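Unknown function protein VPA0580 (Vibrio parahaemolyticus, PDB 2QHQ) is of unknown function but belongs to the HopJ family of type III effectors, and so may be related to proteins that bacteria deliver into host cells. Local coordinates at residues A35-N40 / F67-L72; G85-E90 / N99-I104. One frame throughout, in Å; residues are numbered along the deposited sequence.

Interaction 1: residues A35-N40 / F67-L72; sequences AVIEDN and FAFGLL
F69 reaches out from helix 67-72 with its CG anti to the backbone N (chi1 175°), which directs the phenyl ring at helix 30-40, while I37 holds CG1 beside its own backbone N and keeps the chain to CD1 extended (chi2 174°). The ethyl arm of the isoleucine is thereby laid over one face of the ring. Its CG1 stands 4.1 Å from the centroid of the F69 ring, in a CH-pi contact displaced toward F69 CD1, which lies 3.6 Å from I37 CG1. The terminal CD1 of I37 continues past the ring to the stem, 3.7 Å from F69 CB. Successive residues V36 and I37 of helix 30-40 thus meet the one ring of F69, and the CA atoms of I37 and F69 are 7.3 Å apart. These two helices, both within the HopJ family region, pack together in the protein interior, joined there by L14 of helix 14-23, which touches both V36 and F69, and by L122 of strand 122-123, which touches both I37 and F69. V36 adds a looser apolar contact, its CG1 lying 4.2 Å from F69 CE1. Behind it, the carbonyl O of V36 takes a nearly straight hydrogen bond (164°) from ND2 of N40 at 2.9 Å, received on a lone pair in the carbonyl plane; the same ND2 also bonds the carbonyl O of M12, tying the end of helix 30-40 to the segment before helix 14-23.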
loop_
_atom_site.group_PDB
_atom_site.type_symbol
_atom_site.label_atom_id
_atom_site.label_comp_id
_atom_site.label_asym_id
_atom_site.label_seq_id
_atom_site.Cartn_x
_atom_site.Cartn_y
_atom_site.Cartn_z
ATOM N N ALA B 35 16.009 -9.599 4.641
ATOM C CA ALA B 35 15.778 -11.015 4.951
ATOM C C ALA B 35 14.310 -11.357 4.866
ATOM O O ALA B 35 13.936 -12.377 4.291
ATOM C CB ALA B 35 16.326 -11.376 6.330
ATOM N N VAL B 36 13.475 -10.529 5.483
ATOM C CA VAL B 36 12.032 -10.714 5.437
ATOM C C VAL B 36 11.483 -10.657 4.017
ATOM O O VAL B 36 10.659 -11.496 3.622
ATOM C CB VAL B 36 11.334 -9.671 6.328
ATOM C CG1 VAL B 36 9.827 -9.694 6.129
ATOM C CG2 VAL B 36 11.685 -9.952 7.785
ATOM N N ILE B 37 11.925 -9.679 3.233
ATOM C CA ILE B 37 11.433 -9.588 1.850
ATOM C C ILE B 37 11.879 -10.788 1.006
ATOM O O ILE B 37 11.075 -11.389 0.277
ATOM C CB ILE B 37 11.833 -8.250 1.177
ATOM C CG1 ILE B 37 11.133 -7.083 1.887
ATOM C CG2 ILE B 37 11.518 -8.304 -0.328
ATOM C CD1 ILE B 37 11.579 -5.711 1.375
ATOM N N GLU B 38 13.153 -11.148 1.126
ATOM C CA GLU B 38 13.706 -12.273 0.367
ATOM C C GLU B 38 12.999 -13.568 0.714
ATOM O O GLU B 38 12.697 -14.383 -0.166
ATOM C CB GLU B 38 15.195 -12.444 0.669
ATOM C CG GLU B 38 16.092 -11.414 0.044
ATOM C CD GLU B 38 17.563 -11.680 0.330
ATOM O OE1 GLU B 38 17.882 -12.395 1.315
ATOM O OE2 GLU B 38 18.400 -11.192 -0.456
ATOM N N ASP B 39 12.761 -13.779 2.006
ATOM C CA ASP B 39 12.138 -15.020 2.461
ATOM C C ASP B 39 10.662 -15.131 2.091
ATOM O O ASP B 39 10.154 -16.237 1.943
ATOM C CB ASP B 39 12.273 -15.186 3.981
ATOM C CG ASP B 39 13.668 -15.575 4.412
ATOM O OD1 ASP B 39 14.553 -15.726 3.539
ATOM O OD2 ASP B 39 13.873 -15.726 5.641
ATOM N N ASN B 40 9.970 -13.999 1.974
ATOM C CA ASN B 40 8.506 -14.047 1.868
ATOM C C ASN B 40 7.932 -13.705 0.514
ATOM O O ASN B 40 6.716 -13.880 0.290
ATOM C CB ASN B 40 7.882 -13.147 2.924
ATOM C CG ASN B 40 7.948 -13.758 4.286
ATOM O OD1 ASN B 40 7.131 -14.619 4.635
ATOM N ND2 ASN B 40 8.941 -13.339 5.070
ATOM N N PHE B 67 9.720 -0.234 -1.399
ATOM C CA PHE B 67 8.448 0.425 -1.705
ATOM C C PHE B 67 7.352 -0.557 -2.111
ATOM O O PHE B 67 6.187 -0.362 -1.740
ATOM C CB PHE B 67 8.618 1.540 -2.734
ATOM C CG PHE B 67 9.462 2.652 -2.238
ATOM C CD1 PHE B 67 9.037 3.402 -1.142
ATOM C CD2 PHE B 67 10.678 2.960 -2.849
ATOM C CE1 PHE B 67 9.816 4.440 -0.642
ATOM C CE2 PHE B 67 11.485 4.017 -2.342
ATOM C CZ PHE B 67 11.052 4.738 -1.248
ATOM N N ALA B 68 7.709 -1.605 -2.862
ATOM C CA ALA B 68 6.704 -2.607 -3.221
ATOM C C ALA B 68 6.165 -3.305 -1.950
ATOM O O ALA B 68 4.960 -3.542 -1.816
ATOM C CB ALA B 68 7.285 -3.612 -4.200
ATOM N N PHE B 69 7.074 -3.575 -1.021
ATOM C CA PHE B 69 6.761 -4.194 0.271
ATOM C C PHE B 69 5.868 -3.268 1.098
ATOM O O PHE B 69 4.901 -3.721 1.733
ATOM C CB PHE B 69 8.089 -4.531 0.974
ATOM C CG PHE B 69 7.935 -5.070 2.372
ATOM C CD1 PHE B 69 7.653 -6.416 2.574
ATOM C CD2 PHE B 69 8.094 -4.235 3.476
ATOM C CE1 PHE B 69 7.532 -6.936 3.876
ATOM C CE2 PHE B 69 7.985 -4.743 4.801
ATOM C CZ PHE B 69 7.711 -6.100 4.987
ATOM N N GLY B 70 6.187 -1.970 1.080
ATOM C CA GLY B 70 5.391 -0.969 1.806
ATOM C C GLY B 70 3.979 -0.882 1.261
ATOM O O GLY B 70 3.008 -0.695 2.024
ATOM N N LEU B 71 3.844 -1.027 -0.065
ATOM C CA LEU B 71 2.519 -1.038 -0.671
ATOM C C LEU B 71 1.721 -2.290 -0.315
ATOM O O LEU B 71 0.552 -2.178 0.063
ATOM C CB LEU B 71 2.581 -0.871 -2.191
ATOM C CG LEU B 71 2.825 0.551 -2.681
ATOM C CD1 LEU B 71 3.041 0.512 -4.196
ATOM C CD2 LEU B 71 1.624 1.455 -2.281
ATOM N N LEU B 72 2.329 -3.469 -0.438
ATOM C CA LEU B 72 1.598 -4.705 -0.132
ATOM C C LEU B 72 1.139 -4.740 1.327
ATOM O O LEU B 72 0.062 -5.237 1.620
ATOM C CB LEU B 72 2.426 -5.945 -0.472
ATOM C CG LEU B 72 2.673 -6.230 -1.972
ATOM C CD1 LEU B 72 3.483 -7.527 -2.108
ATOM C CD2 LEU B 72 1.350 -6.367 -2.699
#

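Interaction 2: residues G85-E90 / N99-I104; sequences GRFYRE and NDHQNI
F87 and Y88 pack against H101 and I104 in an aromatic and aliphatic contact between the first turn of helix 86-92 and the start of helix 102-110, at a partly buried place, with residues 93-101 connecting the two helices. F87 and I104 meet through CB of F87 and CD1 of I104, 3.6 Å apart. The same CB lies over one face of the H101 imidazole, 4.1 Å from the ring centroid and close to the ring normal. Beyond it the F87 and H101 rings meet obliquely, neither stacked nor edge-to-face, and their detailed spacing is doubtful. On the neighbouring position of helix 86-92, Y88 has CG anti to its backbone N (chi1 172°), which swings the phenol away from F87 and brings its CD1 to 3.8 Å from I104 CG2. The two branches of I104 are therefore divided between F87 and Y88. H101 occupies the N-cap position of helix 102-110, and its NE2 is hydrogen-bonded to OD2 of D91, in helix 86-92. F30 meets the F87 ring edge-to-face, extending the aromatic cluster toward helix 30-40. Across the two segments the contact is apolar, whereas the bond to D91 restrains the imidazole's rotation; the carboxylate would probably favour a proton on the histidine and polarise the ring that F87 covers.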
loop_
_atom_site.group_PDB
_atom_site.type_symbol
_atom_site.label_atom_id
_atom_site.label_comp_id
_atom_site.label_asym_id
_atom_site.label_seq_id
_atom_site.Cartn_x
_atom_site.Cartn_y
_atom_site.Cartn_z
ATOM N N GLY B 85 16.374 1.141 7.491
ATOM C CA GLY B 85 17.342 0.995 8.595
ATOM C C GLY B 85 18.358 2.128 8.601
ATOM O O GLY B 85 17.983 3.308 8.474
ATOM N N ARG B 86 19.643 1.776 8.717
ATOM C CA ARG B 86 20.716 2.772 8.813
ATOM C C ARG B 86 20.867 3.657 7.569
ATOM O O ARG B 86 21.358 4.782 7.685
ATOM C CB ARG B 86 22.067 2.111 9.122
ATOM C CG ARG B 86 22.181 1.514 10.500
ATOM C CD ARG B 86 23.546 0.830 10.668
ATOM N NE ARG B 86 23.513 -0.097 11.804
ATOM C CZ ARG B 86 24.047 0.146 13.003
ATOM N NH1 ARG B 86 24.670 1.297 13.251
ATOM N NH2 ARG B 86 23.960 -0.768 13.966
ATOM N N PHE B 87 20.449 3.176 6.395
ATOM C CA PHE B 87 20.494 4.034 5.196
ATOM C C PHE B 87 19.665 5.295 5.410
ATOM O O PHE B 87 20.054 6.389 4.972
ATOM C CB PHE B 87 19.989 3.322 3.924
ATOM C CG PHE B 87 20.872 2.204 3.442
ATOM C CD1 PHE B 87 22.247 2.356 3.347
ATOM C CD2 PHE B 87 20.302 1.012 3.011
ATOM C CE1 PHE B 87 23.046 1.322 2.843
ATOM C CE2 PHE B 87 21.086 -0.031 2.521
ATOM C CZ PHE B 87 22.455 0.116 2.443
ATOM N N TYR B 88 18.516 5.132 6.070
ATOM C CA TYR B 88 17.673 6.255 6.447
ATOM C C TYR B 88 18.185 6.917 7.718
ATOM O O TYR B 88 18.451 8.110 7.739
ATOM C CB TYR B 88 16.230 5.777 6.653
ATOM C CG TYR B 88 15.294 6.820 7.235
ATOM C CD1 TYR B 88 15.062 8.020 6.574
ATOM C CD2 TYR B 88 14.609 6.580 8.433
ATOM C CE1 TYR B 88 14.172 8.972 7.102
ATOM C CE2 TYR B 88 13.732 7.528 8.964
ATOM C CZ TYR B 88 13.528 8.711 8.288
ATOM O OH TYR B 88 12.654 9.648 8.805
ATOM N N ARG B 89 18.345 6.141 8.789
ATOM C CA ARG B 89 18.615 6.736 10.089
ATOM C C ARG B 89 20.001 7.377 10.214
ATOM O O ARG B 89 20.152 8.332 10.991
ATOM C CB ARG B 89 18.450 5.690 11.203
ATOM C CG ARG B 89 17.005 5.426 11.536
ATOM C CD ARG B 89 16.864 4.460 12.692
ATOM N NE ARG B 89 17.050 3.066 12.289
ATOM C CZ ARG B 89 18.145 2.345 12.525
ATOM N NH1 ARG B 89 19.196 2.868 13.148
ATOM N NH2 ARG B 89 18.188 1.087 12.130
ATOM N N GLU B 90 20.984 6.847 9.491
ATOM C CA GLU B 90 22.370 7.357 9.529
ATOM C C GLU B 90 22.724 8.106 8.264
ATOM O O GLU B 90 22.969 9.313 8.307
ATOM C CB GLU B 90 23.401 6.227 9.722
ATOM C CG GLU B 90 23.358 5.568 11.072
ATOM C CD GLU B 90 24.369 4.422 11.244
ATOM O OE1 GLU B 90 25.161 4.074 10.316
ATOM O OE2 GLU B 90 24.362 3.853 12.344
ATOM N N ASN B 99 24.193 13.255 -1.148
ATOM C CA ASN B 99 23.338 12.996 -2.312
ATOM C C ASN B 99 23.082 11.515 -2.579
ATOM O O ASN B 99 22.529 11.142 -3.626
ATOM C CB ASN B 99 23.897 13.716 -3.530
ATOM C CG ASN B 99 23.835 15.204 -3.374
ATOM O OD1 ASN B 99 22.751 15.796 -3.396
ATOM N ND2 ASN B 99 24.990 15.827 -3.183
ATOM N N ASP B 100 23.453 10.683 -1.613
ATOM C CA ASP B 100 23.234 9.247 -1.696
ATOM C C ASP B 100 21.772 8.890 -1.443
ATOM O O ASP B 100 20.992 9.739 -0.986
ATOM C CB ASP B 100 24.155 8.484 -0.736
ATOM C CG ASP B 100 24.072 8.980 0.707
ATOM O OD1 ASP B 100 23.458 10.038 0.993
ATOM O OD2 ASP B 100 24.639 8.292 1.568
ATOM N N HIS B 101 21.401 7.644 -1.747
ATOM C CA HIS B 101 20.036 7.145 -1.484
ATOM C C HIS B 101 18.961 8.128 -1.944
ATOM O O HIS B 101 18.097 8.548 -1.157
ATOM C CB HIS B 101 19.865 6.830 0.013
ATOM C CG HIS B 101 21.017 6.079 0.599
ATOM N ND1 HIS B 101 21.264 4.758 0.305
ATOM C CD2 HIS B 101 21.999 6.468 1.448
ATOM C CE1 HIS B 101 22.361 4.367 0.931
ATOM N NE2 HIS B 101 22.826 5.386 1.636
ATOM N N GLN B 102 19.004 8.496 -3.222
ATOM C CA GLN B 102 18.049 9.456 -3.766
ATOM C C GLN B 102 16.601 9.026 -3.567
ATOM O O GLN B 102 15.716 9.867 -3.405
ATOM C CB GLN B 102 18.321 9.732 -5.255
ATOM C CG GLN B 102 19.416 10.786 -5.509
ATOM C CD GLN B 102 19.127 12.135 -4.837
ATOM O OE1 GLN B 102 18.028 12.692 -4.958
ATOM N NE2 GLN B 102 20.121 12.666 -4.132
ATOM N N ASN B 103 16.341 7.722 -3.594
ATOM C CA ASN B 103 14.968 7.286 -3.339
ATOM C C ASN B 103 14.483 7.583 -1.923
ATOM O O ASN B 103 13.353 7.982 -1.740
ATOM C CB ASN B 103 14.773 5.827 -3.712
ATOM C CG ASN B 103 14.645 5.644 -5.203
ATOM O OD1 ASN B 103 13.633 6.004 -5.782
ATOM N ND2 ASN B 103 15.678 5.077 -5.834
ATOM N N ILE B 104 15.341 7.381 -0.928
ATOM C CA ILE B 104 14.977 7.757 0.446
ATOM C C ILE B 104 14.745 9.262 0.541
ATOM O O ILE B 104 13.734 9.705 1.086
ATOM C CB ILE B 104 16.071 7.346 1.479
ATOM C CG1 ILE B 104 16.267 5.828 1.469
ATOM C CG2 ILE B 104 15.695 7.816 2.881
ATOM C CD1 ILE B 104 17.433 5.342 2.418
#

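Overall arrangement
Interaction 1 and interaction 2 lie in series along the chain, on opposite sides of its centre, with their own centres about 18 Å apart. They nevertheless touch: F67 CE2, on the helix that carries F69, packs at 4.0 Å from N103 CB, on the helix that carries I104. F67 also meets the ring of F107, which ties helix 67-72 to helix 102-110 further along. Helix 30-40 also links the two, because it supplies I37 to interaction 1 and F30 to the side of F87 in interaction 2. Interaction 1 is the more deeply buried, and the adjoining L71 and L72 reach the second subunit, whereas segments 85-90 and 99-104 touch no other chain of the assembly.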